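Local coordinates for argonaute protein (Marinitoga piezophila, PDB 5I4A) that uses short 5'-hydroxyl RNA guides to bind complementary target DNA or RNA and cleave it, preferring manganese for DNA cleavage, at residues E559-Y571 with I595-R607. Sequence-based numbering, arbitrary orientation.
Sequences EWIIKLDENTYIY and IEEIIEQIYLLTR
Tyr569 lies between Ile599 of helix 595-605 and Lys563 of its own hairpin: Ile599 CG1 sits over one ring face, 3.8 Å from the centroid in a CH-pi contact, and Lys563 CG lies over the opposite face, toward its rim. Ile595 CG2 meets Tyr569 CE1 obliquely at 3.5 Å. Farther along the helix, Tyr603 turns its edge to the face of Tyr571 in an offset edge-to-face pair, the planes at 78° and Tyr603 CD1 3.6 Å from Tyr571 CD1. With CG anti to the backbone N (chi1 -178°), the Tyr603 ring extends to the hairpin; Ile561 CD1 packs beside its root, 3.7 Å from Tyr603 CB. Thr606 CG2 touches Tyr571 OH, which hydrogen-bonds to Lys618 O. At the other end, Lys563 NZ pairs with Glu566 OE1 at 3.2 Å and, in a long salt bridge, with Glu596 OE2. One water, in the ring plane, lies 2.7 Å from Tyr569 OH, and a second bonds it weakly. Replacing Tyr569 by alanine is likely to open a gap between Ile599 and Lys563 and take from the in-plane water its phenolic partner. Apolar and aromatic packing thus joins the helix to this hairpin of the RNase H-like PIWI sheet, while at the helix's N-terminal end Lys563 probably offsets the repulsion between Glu566 and Glu596, whose OE2 atoms are 4.5 Å apart.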
ATOM      1  N   GLU A 559      -7.805   7.201  13.504  1.00 40.82           N
ATOM      2  CA  GLU A 559      -8.901   6.403  14.049  1.00 38.10           C
ATOM      3  C   GLU A 559     -10.270   7.022  13.793  1.00 38.91           C
ATOM      4  O   GLU A 559     -11.261   6.591  14.394  1.00 38.71           O
ATOM      5  CB  GLU A 559      -8.719   6.134  15.549  1.00 41.70           C
ATOM      6  CG  GLU A 559      -7.397   5.446  15.877  1.00 41.45           C
ATOM      7  CD  GLU A 559      -7.222   5.178  17.358  1.00 55.93           C
ATOM      8  OE1 GLU A 559      -6.359   5.827  17.988  1.00 60.60           O
ATOM      9  OE2 GLU A 559      -7.952   4.319  17.893  1.00 55.22           O
ATOM     10  N   TRP A 560     -10.359   8.010  12.906  1.00 36.89           N
ATOM     11  CA  TRP A 560     -11.621   8.623  12.529  1.00 36.62           C
ATOM     12  C   TRP A 560     -12.060   8.142  11.152  1.00 33.76           C
ATOM     13  O   TRP A 560     -11.237   7.888  10.271  1.00 33.53           O
ATOM     14  CB  TRP A 560     -11.513  10.150  12.521  1.00 40.09           C
ATOM     15  CG  TRP A 560     -11.565  10.755  13.878  1.00 38.43           C
ATOM     16  CD1 TRP A 560     -10.517  10.972  14.726  1.00 34.42           C
ATOM     17  CD2 TRP A 560     -12.734  11.224  14.557  1.00 40.44           C
ATOM     18  NE1 TRP A 560     -10.963  11.549  15.890  1.00 36.74           N
ATOM     19  CE2 TRP A 560     -12.322  11.715  15.811  1.00 39.25           C
ATOM     20  CE3 TRP A 560     -14.091  11.278  14.225  1.00 35.87           C
ATOM     21  CZ2 TRP A 560     -13.216  12.251  16.733  1.00 40.66           C
ATOM     22  CZ3 TRP A 560     -14.978  11.810  15.142  1.00 42.07           C
ATOM     23  CH2 TRP A 560     -14.538  12.290  16.380  1.00 43.57           C
ATOM     24  N   ILE A 561     -13.374   8.022  10.980  1.00 33.81           N
ATOM     25  CA  ILE A 561     -13.988   7.723   9.691  1.00 33.60           C
ATOM     26  C   ILE A 561     -14.734   8.969   9.233  1.00 42.15           C
ATOM     27  O   ILE A 561     -15.614   9.471   9.943  1.00 46.13           O
ATOM     28  CB  ILE A 561     -14.930   6.512   9.771  1.00 34.40           C
ATOM     29  CG1 ILE A 561     -14.145   5.238  10.084  1.00 37.21           C
ATOM     30  CG2 ILE A 561     -15.702   6.352   8.469  1.00 33.45           C
ATOM     31  CD1 ILE A 561     -14.955   3.968   9.903  1.00 38.97           C
ATOM     32  N   ILE A 562     -14.382   9.465   8.051  1.00 33.42           N
ATOM     33  CA  ILE A 562     -14.946  10.693   7.505  1.00 33.41           C
ATOM     34  C   ILE A 562     -15.803  10.339   6.299  1.00 36.08           C
ATOM     35  O   ILE A 562     -15.377   9.569   5.432  1.00 43.52           O
ATOM     36  CB  ILE A 562     -13.843  11.694   7.125  1.00 41.77           C
ATOM     37  CG1 ILE A 562     -13.090  12.142   8.379  1.00 40.67           C
ATOM     38  CG2 ILE A 562     -14.424  12.890   6.383  1.00 55.96           C
ATOM     39  CD1 ILE A 562     -11.906  13.028   8.086  1.00 48.62           C
ATOM     40  N   LYS A 563     -17.007  10.900   6.247  1.00 39.72           N
ATOM     41  CA  LYS A 563     -17.907  10.708   5.119  1.00 37.46           C
ATOM     42  C   LYS A 563     -17.698  11.828   4.111  1.00 36.80           C
ATOM     43  O   LYS A 563     -17.830  13.008   4.451  1.00 46.65           O
ATOM     44  CB  LYS A 563     -19.360  10.672   5.587  1.00 43.03           C
ATOM     45  CG  LYS A 563     -20.377  10.803   4.467  1.00 51.58           C
ATOM     46  CD  LYS A 563     -21.653  10.065   4.821  1.00 54.58           C
ATOM     47  CE  LYS A 563     -22.883  10.761   4.274  1.00 45.62           C
ATOM     48  NZ  LYS A 563     -24.118   9.992   4.587  1.00 54.89           N
ATOM     49  N   LEU A 564     -17.367  11.459   2.875  1.00 36.53           N
ATOM     50  CA  LEU A 564     -17.293  12.420   1.782  1.00 37.14           C
ATOM     51  C   LEU A 564     -18.658  12.644   1.144  1.00 47.13           C
ATOM     52  O   LEU A 564     -19.133  13.781   1.065  1.00 46.47           O
ATOM     53  CB  LEU A 564     -16.290  11.943   0.730  1.00 32.45           C
ATOM     54  CG  LEU A 564     -14.860  11.759   1.222  1.00 36.76           C
ATOM     55  CD1 LEU A 564     -13.985  11.275   0.079  1.00 41.33           C
ATOM     56  CD2 LEU A 564     -14.326  13.057   1.808  1.00 36.59           C
ATOM     57  N   ASP A 565     -19.292  11.572   0.678  1.00 41.69           N
ATOM     58  CA  ASP A 565     -20.661  11.627   0.186  1.00 41.13           C
ATOM     59  C   ASP A 565     -21.359  10.334   0.585  1.00 40.71           C
ATOM     60  O   ASP A 565     -20.868   9.576   1.428  1.00 39.52           O
ATOM     61  CB  ASP A 565     -20.702  11.874  -1.330  1.00 47.73           C
ATOM     62  CG  ASP A 565     -19.985  10.798  -2.131  1.00 54.02           C
ATOM     63  OD1 ASP A 565     -20.207   9.594  -1.883  1.00 52.18           O
ATOM     64  OD2 ASP A 565     -19.197  11.164  -3.027  1.00 66.10           O
ATOM     65  N   GLU A 566     -22.497  10.065  -0.055  1.00 40.31           N
ATOM     66  CA  GLU A 566     -23.351   8.967   0.378  1.00 45.58           C
ATOM     67  C   GLU A 566     -22.669   7.613   0.223  1.00 47.39           C
ATOM     68  O   GLU A 566     -22.945   6.688   0.996  1.00 45.03           O
ATOM     69  CB  GLU A 566     -24.666   8.999  -0.402  1.00 56.05           C
ATOM     70  CG  GLU A 566     -25.812   8.250   0.262  1.00 61.62           C
ATOM     71  CD  GLU A 566     -26.226   8.849   1.599  1.00 59.46           C
ATOM     72  OE1 GLU A 566     -25.799   9.979   1.922  1.00 58.13           O
ATOM     73  OE2 GLU A 566     -26.988   8.182   2.331  1.00 49.42           O
ATOM     74  N   ASN A 567     -21.769   7.478  -0.750  1.00 47.87           N
ATOM     75  CA  ASN A 567     -21.154   6.193  -1.058  1.00 40.83           C
ATOM     76  C   ASN A 567     -19.639   6.192  -0.893  1.00 37.21           C
ATOM     77  O   ASN A 567     -18.995   5.198  -1.244  1.00 36.43           O
ATOM     78  CB  ASN A 567     -21.516   5.765  -2.483  1.00 43.42           C
ATOM     79  CG  ASN A 567     -22.914   5.188  -2.580  1.00 58.56           C
ATOM     80  OD1 ASN A 567     -23.907   5.900  -2.428  1.00 68.22           O
ATOM     81  ND2 ASN A 567     -22.998   3.889  -2.844  1.00 59.39           N
ATOM     82  N   THR A 568     -19.048   7.264  -0.370  1.00 35.22           N
ATOM     83  CA  THR A 568     -17.595   7.386  -0.307  1.00 40.20           C
ATOM     84  C   THR A 568     -17.181   7.838   1.084  1.00 33.99           C
ATOM     85  O   THR A 568     -17.619   8.895   1.552  1.00 31.95           O
ATOM     86  CB  THR A 568     -17.082   8.365  -1.365  1.00 47.72           C
ATOM     87  OG1 THR A 568     -17.837   8.191  -2.570  1.00 49.93           O
ATOM     88  CG2 THR A 568     -15.618   8.094  -1.670  1.00 52.56           C
ATOM     89  N   TYR A 569     -16.332   7.044   1.735  1.00 30.28           N
ATOM     90  CA  TYR A 569     -15.805   7.355   3.055  1.00 30.76           C
ATOM     91  C   TYR A 569     -14.285   7.262   3.035  1.00 37.09           C
ATOM     92  O   TYR A 569     -13.685   6.672   2.133  1.00 38.31           O
ATOM     93  CB  TYR A 569     -16.349   6.405   4.133  1.00 38.46           C
ATOM     94  CG  TYR A 569     -17.820   6.560   4.451  1.00 36.19           C
ATOM     95  CD1 TYR A 569     -18.791   6.170   3.541  1.00 40.01           C
ATOM     96  CD2 TYR A 569     -18.236   7.071   5.676  1.00 36.09           C
ATOM     97  CE1 TYR A 569     -20.135   6.299   3.831  1.00 42.03           C
ATOM     98  CE2 TYR A 569     -19.582   7.202   5.976  1.00 39.15           C
ATOM     99  CZ  TYR A 569     -20.525   6.813   5.049  1.00 39.39           C
ATOM    100  OH  TYR A 569     -21.862   6.940   5.343  1.00 39.85           O
ATOM    101  N   ILE A 570     -13.668   7.854   4.055  1.00 33.40           N
ATOM    102  CA  ILE A 570     -12.233   7.750   4.288  1.00 31.39           C
ATOM    103  C   ILE A 570     -12.022   7.441   5.757  1.00 37.54           C
ATOM    104  O   ILE A 570     -12.562   8.139   6.623  1.00 31.36           O
ATOM    105  CB  ILE A 570     -11.481   9.042   3.919  1.00 40.04           C
ATOM    106  CG1 ILE A 570     -11.807   9.483   2.501  1.00 44.26           C
ATOM    107  CG2 ILE A 570      -9.977   8.848   4.069  1.00 44.04           C
ATOM    108  CD1 ILE A 570     -11.109  10.758   2.117  1.00 52.84           C
ATOM    109  N   TYR A 571     -11.237   6.409   6.044  1.00 35.97           N
ATOM    110  CA  TYR A 571     -10.791   6.172   7.406  1.00 26.98           C
ATOM    111  C   TYR A 571      -9.282   6.351   7.484  1.00 23.44           C
ATOM    112  O   TYR A 571      -8.554   6.112   6.515  1.00 30.32           O
ATOM    113  CB  TYR A 571     -11.212   4.785   7.918  1.00 33.45           C
ATOM    114  CG  TYR A 571     -10.455   3.595   7.365  1.00 23.42           C
ATOM    115  CD1 TYR A 571      -9.225   3.218   7.894  1.00 27.84           C
ATOM    116  CD2 TYR A 571     -10.995   2.817   6.350  1.00 24.93           C
ATOM    117  CE1 TYR A 571      -8.539   2.121   7.404  1.00 29.71           C
ATOM    118  CE2 TYR A 571     -10.318   1.716   5.856  1.00 34.16           C
ATOM    119  CZ  TYR A 571      -9.090   1.374   6.385  1.00 29.25           C
ATOM    120  OH  TYR A 571      -8.411   0.280   5.897  1.00 28.18           O
ATOM    121  N   ILE A 595     -24.971   1.645   4.131  1.00 46.38           N
ATOM    122  CA  ILE A 595     -23.602   2.036   3.802  1.00 47.04           C
ATOM    123  C   ILE A 595     -22.795   2.229   5.078  1.00 37.94           C
ATOM    124  O   ILE A 595     -21.690   1.696   5.223  1.00 41.10           O
ATOM    125  CB  ILE A 595     -23.598   3.306   2.933  1.00 49.08           C
ATOM    126  CG1 ILE A 595     -24.386   3.077   1.641  1.00 51.83           C
ATOM    127  CG2 ILE A 595     -22.174   3.738   2.619  1.00 33.37           C
ATOM    128  CD1 ILE A 595     -23.924   1.875   0.853  1.00 51.32           C
ATOM    129  N   GLU A 596     -23.359   2.970   6.038  1.00 26.70           N
ATOM    130  CA  GLU A 596     -22.671   3.226   7.302  1.00 36.36           C
ATOM    131  C   GLU A 596     -22.263   1.930   7.995  1.00 34.57           C
ATOM    132  O   GLU A 596     -21.164   1.835   8.554  1.00 27.68           O
ATOM    133  CB  GLU A 596     -23.562   4.058   8.227  1.00 38.29           C
ATOM    134  CG  GLU A 596     -23.864   5.463   7.729  1.00 55.38           C
ATOM    135  CD  GLU A 596     -25.026   5.511   6.753  1.00 72.53           C
ATOM    136  OE1 GLU A 596     -25.615   4.448   6.467  1.00 76.60           O
ATOM    137  OE2 GLU A 596     -25.353   6.617   6.275  1.00 81.47           O
ATOM    138  N   GLU A 597     -23.139   0.924   7.973  1.00 31.96           N
ATOM    139  CA  GLU A 597     -22.820  -0.349   8.610  1.00 26.32           C
ATOM    140  C   GLU A 597     -21.731  -1.093   7.848  1.00 27.71           C
ATOM    141  O   GLU A 597     -20.841  -1.695   8.459  1.00 28.33           O
ATOM    142  CB  GLU A 597     -24.080  -1.204   8.722  1.00 30.30           C
ATOM    143  CG  GLU A 597     -25.079  -0.700   9.747  1.00 31.19           C
ATOM    144  CD  GLU A 597     -26.446  -1.325   9.576  1.00 29.19           C
ATOM    145  OE1 GLU A 597     -26.763  -1.758   8.449  1.00 31.43           O
ATOM    146  OE2 GLU A 597     -27.203  -1.383  10.566  1.00 39.20           O
ATOM    147  N   ILE A 598     -21.785  -1.059   6.515  1.00 24.87           N
ATOM    148  CA  ILE A 598     -20.744  -1.687   5.704  1.00 28.39           C
ATOM    149  C   ILE A 598     -19.398  -1.024   5.963  1.00 25.41           C
ATOM    150  O   ILE A 598     -18.371  -1.696   6.109  1.00 33.44           O
ATOM    151  CB  ILE A 598     -21.119  -1.629   4.212  1.00 33.09           C
ATOM    152  CG1 ILE A 598     -22.406  -2.415   3.956  1.00 36.23           C
ATOM    153  CG2 ILE A 598     -19.988  -2.176   3.355  1.00 37.24           C
ATOM    154  CD1 ILE A 598     -22.888  -2.339   2.518  1.00 25.96           C
ATOM    155  N   ILE A 599     -19.381   0.310   6.021  1.00 28.80           N
ATOM    156  CA  ILE A 599     -18.135   1.032   6.260  1.00 27.55           C
ATOM    157  C   ILE A 599     -17.549   0.652   7.613  1.00 26.34           C
ATOM    158  O   ILE A 599     -16.332   0.482   7.756  1.00 19.71           O
ATOM    159  CB  ILE A 599     -18.370   2.549   6.154  1.00 26.16           C
ATOM    160  CG1 ILE A 599     -18.916   2.915   4.772  1.00 30.30           C
ATOM    161  CG2 ILE A 599     -17.092   3.311   6.448  1.00 17.76           C
ATOM    162  CD1 ILE A 599     -18.029   2.506   3.625  1.00 29.65           C
ATOM    163  N   GLU A 600     -18.405   0.509   8.627  1.00 26.31           N
ATOM    164  CA  GLU A 600     -17.918   0.134   9.950  1.00 24.35           C
ATOM    165  C   GLU A 600     -17.341  -1.276   9.945  1.00 21.25           C
ATOM    166  O   GLU A 600     -16.334  -1.540  10.611  1.00 16.44           O
ATOM    167  CB  GLU A 600     -19.040   0.255  10.982  1.00 31.14           C
ATOM    168  CG  GLU A 600     -18.611  -0.078  12.407  1.00 38.41           C
ATOM    169  CD  GLU A 600     -19.786  -0.333  13.323  1.00 54.93           C
ATOM    170  OE1 GLU A 600     -19.753   0.150  14.476  1.00 55.16           O
ATOM    171  OE2 GLU A 600     -20.737  -1.017  12.885  1.00 66.66           O
ATOM    172  N   GLN A 601     -17.957  -2.196   9.195  1.00 20.29           N
ATOM    173  CA  GLN A 601     -17.429  -3.555   9.135  1.00 28.20           C
ATOM    174  C   GLN A 601     -16.092  -3.591   8.408  1.00 29.37           C
ATOM    175  O   GLN A 601     -15.199  -4.359   8.780  1.00 28.75           O
ATOM    176  CB  GLN A 601     -18.431  -4.489   8.460  1.00 28.45           C
ATOM    177  CG  GLN A 601     -19.586  -4.902   9.349  1.00 27.51           C
ATOM    178  CD  GLN A 601     -20.561  -5.809   8.636  1.00 37.35           C
ATOM    179  OE1 GLN A 601     -20.164  -6.743   7.942  1.00 36.98           O
ATOM    180  NE2 GLN A 601     -21.849  -5.533   8.792  1.00 41.61           N
ATOM    181  N   ILE A 602     -15.935  -2.767   7.370  1.00 28.92           N
ATOM    182  CA  ILE A 602     -14.669  -2.718   6.646  1.00 27.72           C
ATOM    183  C   ILE A 602     -13.563  -2.197   7.553  1.00 30.80           C
ATOM    184  O   ILE A 602     -12.431  -2.697   7.530  1.00 31.17           O
ATOM    185  CB  ILE A 602     -14.818  -1.868   5.370  1.00 26.12           C
ATOM    186  CG1 ILE A 602     -15.723  -2.586   4.364  1.00 23.03           C
ATOM    187  CG2 ILE A 602     -13.458  -1.561   4.759  1.00 30.45           C
ATOM    188  CD1 ILE A 602     -16.122  -1.739   3.197  1.00 31.43           C
ATOM    189  N   TYR A 603     -13.875  -1.196   8.378  1.00 24.71           N
ATOM    190  CA  TYR A 603     -12.888  -0.690   9.325  1.00 24.93           C
ATOM    191  C   TYR A 603     -12.552  -1.733  10.383  1.00 20.15           C
ATOM    192  O   TYR A 603     -11.379  -1.920  10.729  1.00 24.05           O
ATOM    193  CB  TYR A 603     -13.391   0.595   9.981  1.00 21.70           C
ATOM    194  CG  TYR A 603     -12.398   1.195  10.948  1.00 23.86           C
ATOM    195  CD1 TYR A 603     -11.314   1.930  10.489  1.00 21.90           C
ATOM    196  CD2 TYR A 603     -12.539   1.022  12.316  1.00 23.15           C
ATOM    197  CE1 TYR A 603     -10.400   2.478  11.364  1.00 30.07           C
ATOM    198  CE2 TYR A 603     -11.628   1.567  13.202  1.00 23.74           C
ATOM    199  CZ  TYR A 603     -10.563   2.295  12.721  1.00 29.48           C
ATOM    200  OH  TYR A 603      -9.651   2.843  13.591  1.00 31.21           O
ATOM    201  N   LEU A 604     -13.568  -2.415  10.916  1.00 28.90           N
ATOM    202  CA  LEU A 604     -13.314  -3.466  11.896  1.00 21.02           C
ATOM    203  C   LEU A 604     -12.459  -4.577  11.306  1.00 22.79           C
ATOM    204  O   LEU A 604     -11.691  -5.218  12.031  1.00 20.85           O
ATOM    205  CB  LEU A 604     -14.634  -4.037  12.419  1.00 19.12           C
ATOM    206  CG  LEU A 604     -15.529  -3.122  13.261  1.00 21.45           C
ATOM    207  CD1 LEU A 604     -16.929  -3.695  13.362  1.00 20.36           C
ATOM    208  CD2 LEU A 604     -14.942  -2.903  14.649  1.00 16.77           C
ATOM    209  N   LEU A 605     -12.561  -4.807   9.994  1.00 19.24           N
ATOM    210  CA  LEU A 605     -11.729  -5.819   9.352  1.00 24.42           C
ATOM    211  C   LEU A 605     -10.242  -5.505   9.475  1.00 14.98           C
ATOM    212  O   LEU A 605      -9.411  -6.418   9.394  1.00 16.63           O
ATOM    213  CB  LEU A 605     -12.108  -5.962   7.879  1.00 23.99           C
ATOM    214  CG  LEU A 605     -13.376  -6.771   7.596  1.00 28.91           C
ATOM    215  CD1 LEU A 605     -13.655  -6.805   6.104  1.00 22.22           C
ATOM    216  CD2 LEU A 605     -13.231  -8.177   8.158  1.00 28.27           C
ATOM    217  N   THR A 606      -9.881  -4.233   9.657  1.00 23.98           N
ATOM    218  CA  THR A 606      -8.478  -3.894   9.871  1.00 22.87           C
ATOM    219  C   THR A 606      -7.964  -4.355  11.230  1.00 23.74           C
ATOM    220  O   THR A 606      -6.756  -4.272  11.479  1.00 24.50           O
ATOM    221  CB  THR A 606      -8.262  -2.383   9.733  1.00 29.46           C
ATOM    222  OG1 THR A 606      -8.705  -1.721  10.925  1.00 22.88           O
ATOM    223  CG2 THR A 606      -9.034  -1.834   8.536  1.00 22.86           C
ATOM    224  N   ARG A 607      -8.844  -4.838  12.109  1.00 25.91           N
ATOM    225  CA  ARG A 607      -8.458  -5.246  13.451  1.00 20.33           C
ATOM    226  C   ARG A 607      -8.839  -6.678  13.797  1.00 20.58           C
ATOM    227  O   ARG A 607      -8.577  -7.107  14.924  1.00 20.55           O
ATOM    228  CB  ARG A 607      -9.085  -4.313  14.498  1.00 19.61           C
ATOM    229  CG  ARG A 607      -8.738  -2.845  14.332  1.00 22.18           C
ATOM    230  CD  ARG A 607      -7.291  -2.555  14.716  1.00 27.32           C
ATOM    231  NE  ARG A 607      -7.072  -1.122  14.874  1.00 29.01           N
ATOM    232  CZ  ARG A 607      -7.287  -0.458  16.005  1.00 33.48           C
ATOM    233  NH1 ARG A 607      -7.717  -1.103  17.082  1.00 38.72           N
ATOM    234  NH2 ARG A 607      -7.073   0.851  16.059  1.00 23.77           N
TER
HETATM  235  O   HOH W   1     -24.104   8.671   7.093  1.00 48.62           O
HETATM  236  O   HOH W   2     -23.726   6.727   3.423  1.00 50.49           O